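Local structure of PDZ domain protein (Parabacteroides distasonis, 4L8N) at residues E52-G56 with V57-E61; D138-D141 with F142-K146; S38-Q42 with A43-K47; T60-S63 with V64-P68. The protein is of unknown function but carries N- and C-terminal PDZ domains flanking a DUF4136 domain and binds magnesium. All coordinates share one frame; numbering follows the deposited sequence.

Contact 1. Residues E52-G56 with V57-E61; sequences EEING and VPVTE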
loop_
_atom_site.group_PDB
_atom_site.type_symbol
_atom_site.label_atom_id
_atom_site.label_comp_id
_atom_site.label_asym_id
_atom_site.label_seq_id
_atom_site.Cartn_x
_atom_site.Cartn_y
_atom_site.Cartn_z
ATOM N N GLU A 52 6.412 -30.517 16.674
ATOM C CA GLU A 52 7.852 -30.727 16.793
ATOM C C GLU A 52 8.212 -32.183 16.515
ATOM O O GLU A 52 9.193 -32.449 15.817
ATOM C CB GLU A 52 8.360 -30.302 18.182
ATOM C CG GLU A 52 8.238 -28.810 18.459
ATOM C CD GLU A 52 9.270 -27.900 17.826
ATOM O OE1 GLU A 52 10.266 -28.411 17.263
ATOM O OE2 GLU A 52 9.094 -26.664 17.920
ATOM N N GLU A 53 7.447 -33.122 17.101
ATOM C CA GLU A 53 7.651 -34.561 16.944
ATOM C C GLU A 53 6.322 -35.256 16.747
ATOM O O GLU A 53 5.293 -34.800 17.257
ATOM C CB GLU A 53 8.388 -35.200 18.150
ATOM C CG GLU A 53 9.599 -34.458 18.710
ATOM C CD GLU A 53 10.228 -35.042 19.969
ATOM O OE1 GLU A 53 9.658 -35.998 20.550
ATOM O OE2 GLU A 53 11.299 -34.534 20.376
ATOM N N ILE A 54 6.348 -36.363 16.002
ATOM C CA ILE A 54 5.193 -37.234 15.773
ATOM C C ILE A 54 5.578 -38.604 16.341
ATOM O O ILE A 54 6.612 -39.158 15.970
ATOM C CB ILE A 54 4.763 -37.297 14.278
ATOM C CG1 ILE A 54 4.529 -35.880 13.694
ATOM C CG2 ILE A 54 3.540 -38.216 14.094
ATOM C CD1 ILE A 54 4.471 -35.772 12.141
ATOM N N ASN A 55 4.776 -39.114 17.282
ATOM C CA ASN A 55 4.953 -40.416 17.947
ATOM C C ASN A 55 6.405 -40.644 18.447
ATOM O O ASN A 55 6.891 -41.779 18.455
ATOM C CB ASN A 55 4.506 -41.571 17.024
ATOM C CG ASN A 55 3.025 -41.624 16.750
ATOM O OD1 ASN A 55 2.190 -41.486 17.652
ATOM N ND2 ASN A 55 2.674 -41.887 15.500
ATOM N N GLY A 56 7.051 -39.558 18.871
ATOM C CA GLY A 56 8.415 -39.568 19.383
ATOM C C GLY A 56 9.491 -39.207 18.380
ATOM O O GLY A 56 10.619 -38.910 18.794
ATOM N N VAL A 57 9.179 -39.237 17.061
ATOM C CA VAL A 57 10.187 -38.895 16.040
ATOM C C VAL A 57 10.110 -37.387 15.658
ATOM O O VAL A 57 9.057 -36.919 15.207
ATOM C CB VAL A 57 10.199 -39.821 14.776
ATOM C CG1 VAL A 57 8.803 -40.112 14.238
ATOM C CG2 VAL A 57 11.107 -39.272 13.670
ATOM N N PRO A 58 11.241 -36.633 15.799
ATOM C CA PRO A 58 11.252 -35.212 15.393
ATOM C C PRO A 58 10.985 -35.048 13.892
ATOM O O PRO A 58 11.478 -35.838 13.079
ATOM C CB PRO A 58 12.663 -34.749 15.769
ATOM C CG PRO A 58 13.136 -35.734 16.772
ATOM C CD PRO A 58 12.564 -37.033 16.312
ATOM N N VAL A 59 10.177 -34.032 13.536
ATOM C CA VAL A 59 9.715 -33.767 12.167
ATOM C C VAL A 59 10.861 -33.335 11.237
ATOM O O VAL A 59 10.706 -33.389 10.012
ATOM C CB VAL A 59 8.538 -32.761 12.131
ATOM C CG1 VAL A 59 7.340 -33.297 12.910
ATOM C CG2 VAL A 59 8.955 -31.380 12.634
ATOM N N THR A 60 12.000 -32.927 11.820
ATOM C CA THR A 60 13.186 -32.514 11.075
ATOM C C THR A 60 13.900 -33.763 10.507
ATOM O O THR A 60 14.354 -33.745 9.360
ATOM C CB THR A 60 14.133 -31.660 11.963
ATOM O OG1 THR A 60 14.611 -32.428 13.071
ATOM C CG2 THR A 60 13.488 -30.376 12.460
ATOM N N GLU A 61 13.947 -34.856 11.308
ATOM C CA GLU A 61 14.600 -36.144 11.024
ATOM C C GLU A 61 13.786 -37.046 10.059
ATOM O O GLU A 61 14.056 -38.247 9.964
ATOM C CB GLU A 61 14.841 -36.892 12.352
ATOM C CG GLU A 61 15.733 -36.144 13.336
ATOM C CD GLU A 61 15.963 -36.784 14.696
ATOM O OE1 GLU A 61 15.629 -37.980 14.878
ATOM O OE2 GLU A 61 16.508 -36.082 15.580
#

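Contact 2. Residues D138-D141 with F142-K146; sequences DGVD and FGNFK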
loop_
_atom_site.group_PDB
_atom_site.type_symbol
_atom_site.label_atom_id
_atom_site.label_comp_id
_atom_site.label_asym_id
_atom_site.label_seq_id
_atom_site.Cartn_x
_atom_site.Cartn_y
_atom_site.Cartn_z
ATOM N N ASP A 138 16.261 -11.137 10.557
ATOM C CA ASP A 138 16.968 -12.098 11.423
ATOM C C ASP A 138 16.039 -13.284 11.664
ATOM O O ASP A 138 14.849 -13.089 11.924
ATOM C CB ASP A 138 17.407 -11.448 12.749
ATOM C CG ASP A 138 18.272 -10.208 12.591
ATOM O OD1 ASP A 138 19.007 -10.114 11.577
ATOM O OD2 ASP A 138 18.221 -9.333 13.479
ATOM N N GLY A 139 16.583 -14.489 11.550
ATOM C CA GLY A 139 15.828 -15.732 11.691
ATOM C C GLY A 139 15.574 -16.194 13.113
ATOM O O GLY A 139 15.569 -17.405 13.372
ATOM N N VAL A 140 15.312 -15.234 14.032
ATOM C CA VAL A 140 15.052 -15.499 15.433
ATOM C C VAL A 140 13.666 -16.112 15.628
ATOM O O VAL A 140 12.683 -15.617 15.080
ATOM C CB VAL A 140 15.267 -14.241 16.307
ATOM C CG1 VAL A 140 14.208 -13.167 16.072
ATOM C CG2 VAL A 140 15.363 -14.607 17.782
ATOM N N ASP A 141 13.589 -17.181 16.436
ATOM C CA ASP A 141 12.326 -17.807 16.783
ATOM C C ASP A 141 11.536 -16.895 17.753
ATOM O O ASP A 141 12.046 -16.518 18.813
ATOM C CB ASP A 141 12.527 -19.206 17.378
ATOM C CG ASP A 141 11.273 -20.043 17.201
ATOM O OD1 ASP A 141 10.352 -19.923 18.042
ATOM O OD2 ASP A 141 11.153 -20.710 16.156
ATOM N N PHE A 142 10.296 -16.534 17.369
ATOM C CA PHE A 142 9.392 -15.684 18.157
ATOM C C PHE A 142 9.016 -16.337 19.497
ATOM O O PHE A 142 8.618 -15.633 20.419
ATOM C CB PHE A 142 8.122 -15.301 17.354
ATOM C CG PHE A 142 8.339 -14.315 16.224
ATOM C CD1 PHE A 142 9.466 -13.486 16.198
ATOM C CD2 PHE A 142 7.394 -14.170 15.216
ATOM C CE1 PHE A 142 9.657 -12.568 15.160
ATOM C CE2 PHE A 142 7.585 -13.237 14.189
ATOM C CZ PHE A 142 8.718 -12.446 14.173
ATOM N N GLY A 143 9.193 -17.650 19.607
ATOM C CA GLY A 143 8.966 -18.392 20.844
ATOM C C GLY A 143 9.942 -18.041 21.964
ATOM O O GLY A 143 9.713 -18.419 23.111
ATOM N N ASN A 144 11.037 -17.295 21.656
ATOM C CA ASN A 144 12.021 -16.866 22.655
ATOM C C ASN A 144 11.487 -15.721 23.521
ATOM O O ASN A 144 12.085 -15.412 24.548
ATOM C CB ASN A 144 13.332 -16.416 21.992
ATOM C CG ASN A 144 14.090 -17.450 21.180
ATOM O OD1 ASN A 144 14.857 -17.098 20.281
ATOM N ND2 ASN A 144 13.939 -18.733 21.479
ATOM N N PHE A 145 10.387 -15.080 23.098
ATOM C CA PHE A 145 9.804 -13.922 23.763
ATOM C C PHE A 145 8.483 -14.326 24.401
ATOM O O PHE A 145 7.530 -14.649 23.701
ATOM C CB PHE A 145 9.650 -12.785 22.731
ATOM C CG PHE A 145 10.932 -12.542 21.957
ATOM C CD1 PHE A 145 11.951 -11.760 22.493
ATOM C CD2 PHE A 145 11.141 -13.141 20.719
ATOM C CE1 PHE A 145 13.147 -11.561 21.792
ATOM C CE2 PHE A 145 12.354 -12.968 20.032
ATOM C CZ PHE A 145 13.345 -12.175 20.573
ATOM N N LYS A 146 8.436 -14.346 25.731
ATOM C CA LYS A 146 7.270 -14.838 26.458
ATOM C C LYS A 146 6.446 -13.745 27.180
ATOM O O LYS A 146 5.285 -13.994 27.525
ATOM C CB LYS A 146 7.724 -15.909 27.474
ATOM C CG LYS A 146 8.463 -17.132 26.867
ATOM C CD LYS A 146 7.534 -18.125 26.108
ATOM C CE LYS A 146 8.198 -19.459 25.822
ATOM N NZ LYS A 146 7.292 -20.409 25.108
#

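Contact 3. Residues S38-Q42 with A43-K47; sequences SSAEQ and AGIKK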
loop_
_atom_site.group_PDB
_atom_site.type_symbol
_atom_site.label_atom_id
_atom_site.label_comp_id
_atom_site.label_asym_id
_atom_site.label_seq_id
_atom_site.Cartn_x
_atom_site.Cartn_y
_atom_site.Cartn_z
ATOM N N SER A 38 -14.170 -31.900 16.993
ATOM C CA SER A 38 -13.172 -32.947 16.723
ATOM C C SER A 38 -12.404 -33.362 17.984
ATOM O O SER A 38 -12.464 -32.691 19.013
ATOM C CB SER A 38 -12.185 -32.484 15.651
ATOM O OG SER A 38 -11.332 -31.433 16.080
ATOM N N SER A 39 -11.659 -34.464 17.885
ATOM C CA SER A 39 -10.856 -34.990 18.979
ATOM C C SER A 39 -9.629 -34.120 19.199
ATOM O O SER A 39 -9.266 -33.893 20.350
ATOM C CB SER A 39 -10.472 -36.443 18.719
ATOM O OG SER A 39 -11.621 -37.278 18.694
ATOM N N ALA A 40 -9.012 -33.607 18.116
ATOM C CA ALA A 40 -7.870 -32.689 18.202
ATOM C C ALA A 40 -8.257 -31.428 19.014
ATOM O O ALA A 40 -7.494 -30.996 19.876
ATOM C CB ALA A 40 -7.407 -32.305 16.810
ATOM N N GLU A 41 -9.487 -30.906 18.796
ATOM C CA GLU A 41 -10.035 -29.772 19.542
ATOM C C GLU A 41 -10.080 -30.081 21.042
ATOM O O GLU A 41 -9.519 -29.342 21.849
ATOM C CB GLU A 41 -11.437 -29.398 19.038
ATOM C CG GLU A 41 -11.935 -28.090 19.635
ATOM C CD GLU A 41 -13.354 -27.701 19.280
ATOM O OE1 GLU A 41 -14.292 -28.401 19.723
ATOM O OE2 GLU A 41 -13.532 -26.661 18.609
ATOM N N GLN A 42 -10.725 -31.188 21.397
ATOM C CA GLN A 42 -10.895 -31.647 22.761
ATOM C C GLN A 42 -9.525 -31.921 23.437
ATOM O O GLN A 42 -9.375 -31.616 24.625
ATOM C CB GLN A 42 -11.790 -32.893 22.744
ATOM C CG GLN A 42 -12.153 -33.455 24.110
ATOM C CD GLN A 42 -12.630 -34.874 23.964
ATOM O OE1 GLN A 42 -13.815 -35.141 23.704
ATOM N NE2 GLN A 42 -11.694 -35.816 24.074
ATOM N N ALA A 43 -8.524 -32.434 22.679
ATOM C CA ALA A 43 -7.179 -32.754 23.196
ATOM C C ALA A 43 -6.380 -31.484 23.533
ATOM O O ALA A 43 -5.407 -31.546 24.293
ATOM C CB ALA A 43 -6.416 -33.603 22.197
ATOM N N GLY A 44 -6.814 -30.342 23.000
ATOM C CA GLY A 44 -6.186 -29.078 23.325
ATOM C C GLY A 44 -5.256 -28.524 22.286
ATOM O O GLY A 44 -4.474 -27.623 22.608
ATOM N N ILE A 45 -5.344 -29.035 21.036
ATOM C CA ILE A 45 -4.577 -28.503 19.905
ATOM C C ILE A 45 -5.183 -27.141 19.571
ATOM O O ILE A 45 -6.401 -27.033 19.439
ATOM C CB ILE A 45 -4.534 -29.451 18.666
ATOM C CG1 ILE A 45 -3.976 -30.845 19.025
ATOM C CG2 ILE A 45 -3.741 -28.816 17.487
ATOM C CD1 ILE A 45 -2.460 -30.961 19.241
ATOM N N LYS A 46 -4.344 -26.111 19.483
ATOM C CA LYS A 46 -4.742 -24.724 19.201
ATOM C C LYS A 46 -4.074 -24.216 17.925
ATOM O O LYS A 46 -3.037 -24.728 17.524
ATOM C CB LYS A 46 -4.355 -23.798 20.388
ATOM C CG LYS A 46 -4.861 -24.262 21.765
ATOM C CD LYS A 46 -6.323 -23.872 22.051
ATOM C CE LYS A 46 -6.863 -24.460 23.341
ATOM N NZ LYS A 46 -6.238 -23.857 24.556
ATOM N N LYS A 47 -4.684 -23.217 17.282
ATOM C CA LYS A 47 -4.143 -22.552 16.102
ATOM C C LYS A 47 -2.719 -22.070 16.355
ATOM O O LYS A 47 -2.418 -21.564 17.454
ATOM C CB LYS A 47 -5.001 -21.318 15.765
ATOM C CG LYS A 47 -6.130 -21.515 14.777
ATOM C CD LYS A 47 -6.884 -20.162 14.642
ATOM C CE LYS A 47 -7.459 -19.901 13.280
ATOM N NZ LYS A 47 -8.742 -20.632 13.075
HETATM O O HOH W 1 -8.317 -27.000 21.188
#

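Contact 4. Residues T60-S63 with V64-P68; sequences TEVS and VDEIP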
loop_
_atom_site.group_PDB
_atom_site.type_symbol
_atom_site.label_atom_id
_atom_site.label_comp_id
_atom_site.label_asym_id
_atom_site.label_seq_id
_atom_site.Cartn_x
_atom_site.Cartn_y
_atom_site.Cartn_z
ATOM N N THR A 60 12.000 -32.927 11.820
ATOM C CA THR A 60 13.186 -32.514 11.075
ATOM C C THR A 60 13.900 -33.763 10.507
ATOM O O THR A 60 14.354 -33.745 9.360
ATOM C CB THR A 60 14.133 -31.660 11.963
ATOM O OG1 THR A 60 14.611 -32.428 13.071
ATOM C CG2 THR A 60 13.488 -30.376 12.460
ATOM N N GLU A 61 13.947 -34.856 11.308
ATOM C CA GLU A 61 14.600 -36.144 11.024
ATOM C C GLU A 61 13.786 -37.046 10.059
ATOM O O GLU A 61 14.056 -38.247 9.964
ATOM C CB GLU A 61 14.841 -36.892 12.352
ATOM C CG GLU A 61 15.733 -36.144 13.336
ATOM C CD GLU A 61 15.963 -36.784 14.696
ATOM O OE1 GLU A 61 15.629 -37.980 14.878
ATOM O OE2 GLU A 61 16.508 -36.082 15.580
ATOM N N VAL A 62 12.821 -36.464 9.331
ATOM C CA VAL A 62 11.921 -37.151 8.401
ATOM C C VAL A 62 11.591 -36.200 7.231
ATOM O O VAL A 62 11.549 -34.986 7.430
ATOM C CB VAL A 62 10.662 -37.617 9.194
ATOM C CG1 VAL A 62 9.354 -37.441 8.419
ATOM C CG2 VAL A 62 10.822 -39.048 9.697
ATOM N N SER A 63 11.362 -36.753 6.025
ATOM C CA SER A 63 11.029 -35.971 4.831
ATOM C C SER A 63 9.635 -35.320 4.930
ATOM O O SER A 63 8.719 -35.883 5.529
ATOM C CB SER A 63 11.103 -36.846 3.582
ATOM O OG SER A 63 10.713 -36.146 2.410
ATOM N N VAL A 64 9.492 -34.145 4.297
ATOM C CA VAL A 64 8.269 -33.336 4.218
ATOM C C VAL A 64 7.104 -34.149 3.559
ATOM O O VAL A 64 5.945 -34.044 3.984
ATOM C CB VAL A 64 8.580 -32.017 3.447
ATOM C CG1 VAL A 64 7.315 -31.267 3.034
ATOM C CG2 VAL A 64 9.500 -31.104 4.261
ATOM N N ASP A 65 7.437 -34.971 2.547
ATOM C CA ASP A 65 6.486 -35.792 1.791
ATOM C C ASP A 65 5.855 -36.900 2.630
ATOM O O ASP A 65 4.736 -37.307 2.315
ATOM C CB ASP A 65 7.175 -36.416 0.566
ATOM C CG ASP A 65 7.788 -35.400 -0.376
ATOM O OD1 ASP A 65 7.021 -34.617 -0.991
ATOM O OD2 ASP A 65 9.036 -35.372 -0.487
ATOM N N GLU A 66 6.553 -37.392 3.679
ATOM C CA GLU A 66 6.034 -38.482 4.508
ATOM C C GLU A 66 5.415 -38.015 5.857
ATOM O O GLU A 66 5.040 -38.873 6.669
ATOM C CB GLU A 66 7.080 -39.594 4.732
ATOM C CG GLU A 66 8.481 -39.147 5.115
ATOM C CD GLU A 66 9.531 -40.247 5.096
ATOM O OE1 GLU A 66 9.237 -41.367 5.579
ATOM O OE2 GLU A 66 10.658 -39.980 4.621
ATOM N N ILE A 67 5.226 -36.680 6.060
ATOM C CA ILE A 67 4.580 -36.143 7.264
ATOM C C ILE A 67 3.068 -36.488 7.240
ATOM O O ILE A 67 2.600 -36.961 8.273
ATOM C CB ILE A 67 4.864 -34.631 7.502
ATOM C CG1 ILE A 67 6.108 -34.482 8.395
ATOM C CG2 ILE A 67 3.648 -33.868 8.109
ATOM C CD1 ILE A 67 6.770 -33.158 8.341
ATOM N N PRO A 68 2.294 -36.321 6.122
ATOM C CA PRO A 68 0.858 -36.672 6.165
ATOM C C PRO A 68 0.568 -38.136 6.516
ATOM O O PRO A 68 -0.412 -38.401 7.210
ATOM C CB PRO A 68 0.364 -36.357 4.746
ATOM C CG PRO A 68 1.584 -36.283 3.914
ATOM C CD PRO A 68 2.646 -35.744 4.808
#

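Contact 1. Residues E52-G56 with V57-E61
I54 and V57 form the hydrogen-bonded pair of a tight antiparallel hairpin joining strand 50-54 to strand 57-58. I54 N donates to V57 O at 2.9 Å, and V57 N returns a bond of 2.8 Å to I54 O. The adjoining pair, E53 with P58, is non-hydrogen-bonded, its CA atoms 4.0 Å apart. Beyond it V59 N meets E52 O at 2.9 Å in a nearly straight bond, with 171° at the hydrogen. N55 and G56 take the corners of a type I' turn; at G56 (phi 97°) a CB would be forced against the preceding carbonyl oxygen, so the bend calls for glycine.

The side chains sort onto two faces. I54 and V57 share one, where they also meet L71 and L70 of helix 67-71. Beside I54, V59 turns CG1 anti to its carbonyl carbon (chi1 -60°), which brings that methyl to I54 CD1 at 3.9 Å, the two chains crossing at about a right angle, while V59 CG2 stands 3.4 Å from E52 O. A glycine here would keep the backbone bond but would probably open a gap beside I54 CD1 and take away the methyls that lie against E52 O. On the other face, E53 lays its CG against P58 CA at 3.8 Å. The E52 carboxylate is held by a salt bridge to K28 and a hydrogen bond with S84.

E52 and E53 together face T82 in a classic beta bulge, and the hairpin with its tight Asn-Gly turn, at the edge of the antiparallel sheet, is a familiar feature of PDZ domains.

Contact 2. Residues D138-D141 with F142-K146
D141 is bonded to the turn that follows it through both its backbone and its side chain. Among the hydrogen bonds, N144 N donates to D141 O at 3.1 Å, coming from well above the carbonyl plane. The carboxylate supplies the second: G143 N reaches D141 OD1 at 3.0 Å on the anti side, with 147° at the hydrogen. D141 places its CG opposite the backbone N (chi1 -157°), and OD1 can thereby fold forward over the start of the 3-10 segment 142-144. A leucine in its place offers no acceptor and would probably leave the G143 N-H without this mate and the start of the turn less firmly fixed. With D141 as it stands, a CB at G143 would fall about 2.8 Å from D141 OD1, consistent with glycine here. V140 O and D138 O both accept from N23 ND2.

The side-chain bond to the residue two further on makes an Asx turn, here laid over the backbone turn from D141 to N144. It lies in the connection between strands 123-135 and 147-150, within the DUF4136 region.

Van der Waals and ring contacts run alongside. V140 directs CG2 at F145 CE2, 4.1 Å away, the two side chains meeting at about a right angle; the same V140 methyl lies 3.6 Å from N144 OD1. N144 CB rests 4.0 Å above one face of the F145 ring, offset toward its rim. F145 CE2 also comes to 3.8 Å from D141 O. V140, F142 and F145 all touch L259 of strand 258-268, and the F142 ring meets that of Y289 with the planes about 25° apart.

Contact 3. Residues S38-Q42 with A43-K47
A40 and I45 lie side by side across the end of helix 39-43, with A40 CB 4.3 Å from I45 CG1. I45 sets CG1 anti to its carbonyl carbon (chi1 -56°), and this branch also passes 3.6 Å from A40 O, alongside the oxygen that takes a bond from I45 N at 3.1 Å. A43 CB fits against the last turn, 3.4 Å from S39 O, while A43 N donates to that oxygen at 2.8 Å. Q42 behaves differently: its CB, 3.3 Å from A43 N, makes the touch, though the bond from CA to CB points off the following segment.

I45 projects among strand residues I31, L81, I83, V93 and V95, so the residue just past the helix end is also part of the domain core. A water donates to E41 O and I45 O, bridging the last turn to the residue beyond it. At the other end S38 OG, itself bonded to I35 O, accepts weakly from E41 N as the N-cap.

G44, with phi 102°, takes the chain out of the helix. G44 N donates to E41 O at 3.1 Å, and with the I45 to A40 bond this makes a Schellman motif, closing the short helix before strand 50-54 of the PDZ domain.

Contact 4. Residues T60-S63 with V64-P68
S63 and E66 bear most of this contact, with V62 as a third member. The S63 carbonyl oxygen accepts from E66 N at 3.2 Å, the donor sitting 62° out of the carbonyl plane, which closes a turn from S63 to E66. The hydroxyl adds a weak hydrogen bond, D65 N to S63 OG at 3.5 Å, in the manner of an ST turn. S63 carries OG opposite its backbone N (chi1 177°), and that swing presents the oxygen to the residue two places on.

E66, at the N-cap position of helix 67-71, folds back over S63. With chi1 at 46° its CG lies between backbone N and carbonyl carbon, 3.3 Å from S63 O, and the extended remainder carries E66 OE2 alongside S63 CB at 3.3 Å. Here the carboxylate meets a methylene flank, so the E66 chain lies along the CB side of S63.

V62 completes the group from the preceding residue. Its CG1 packs on E66 CG at 3.8 Å, the two side chains passing at a slant, and lies more loosely, 4.4 Å, from I67 CG1. V64, D65 and E66 lie at the surface, whereas I67 is buried. The segment thus leads from strand 57-58 into helix 67-71, with V64 resting on I18, and I67 and P68 on Y16, of strand 8-18.

How the contacts relate
Contacts 1, 3 and 4 belong to one PDZ domain, while contact 2 lies in the DUF4136 region. Contacts 1 and 4 are directly continuous: they share T60 and E61, their centres are 9 Å apart, and V57 CG2 packs on V62 CG2 at 4.0 Å while I67 touches V59 and I54, so the hairpin and the start of the helix form one packed unit. Contact 3 comes earlier in the chain, its centre 19 Å from that of contact 1, and leads into strand 50-54. Contact 2 approaches contact 1 to about 7 Å between nearest atoms without touching. All four lie away from the magnesium-binding residues E239 and D270.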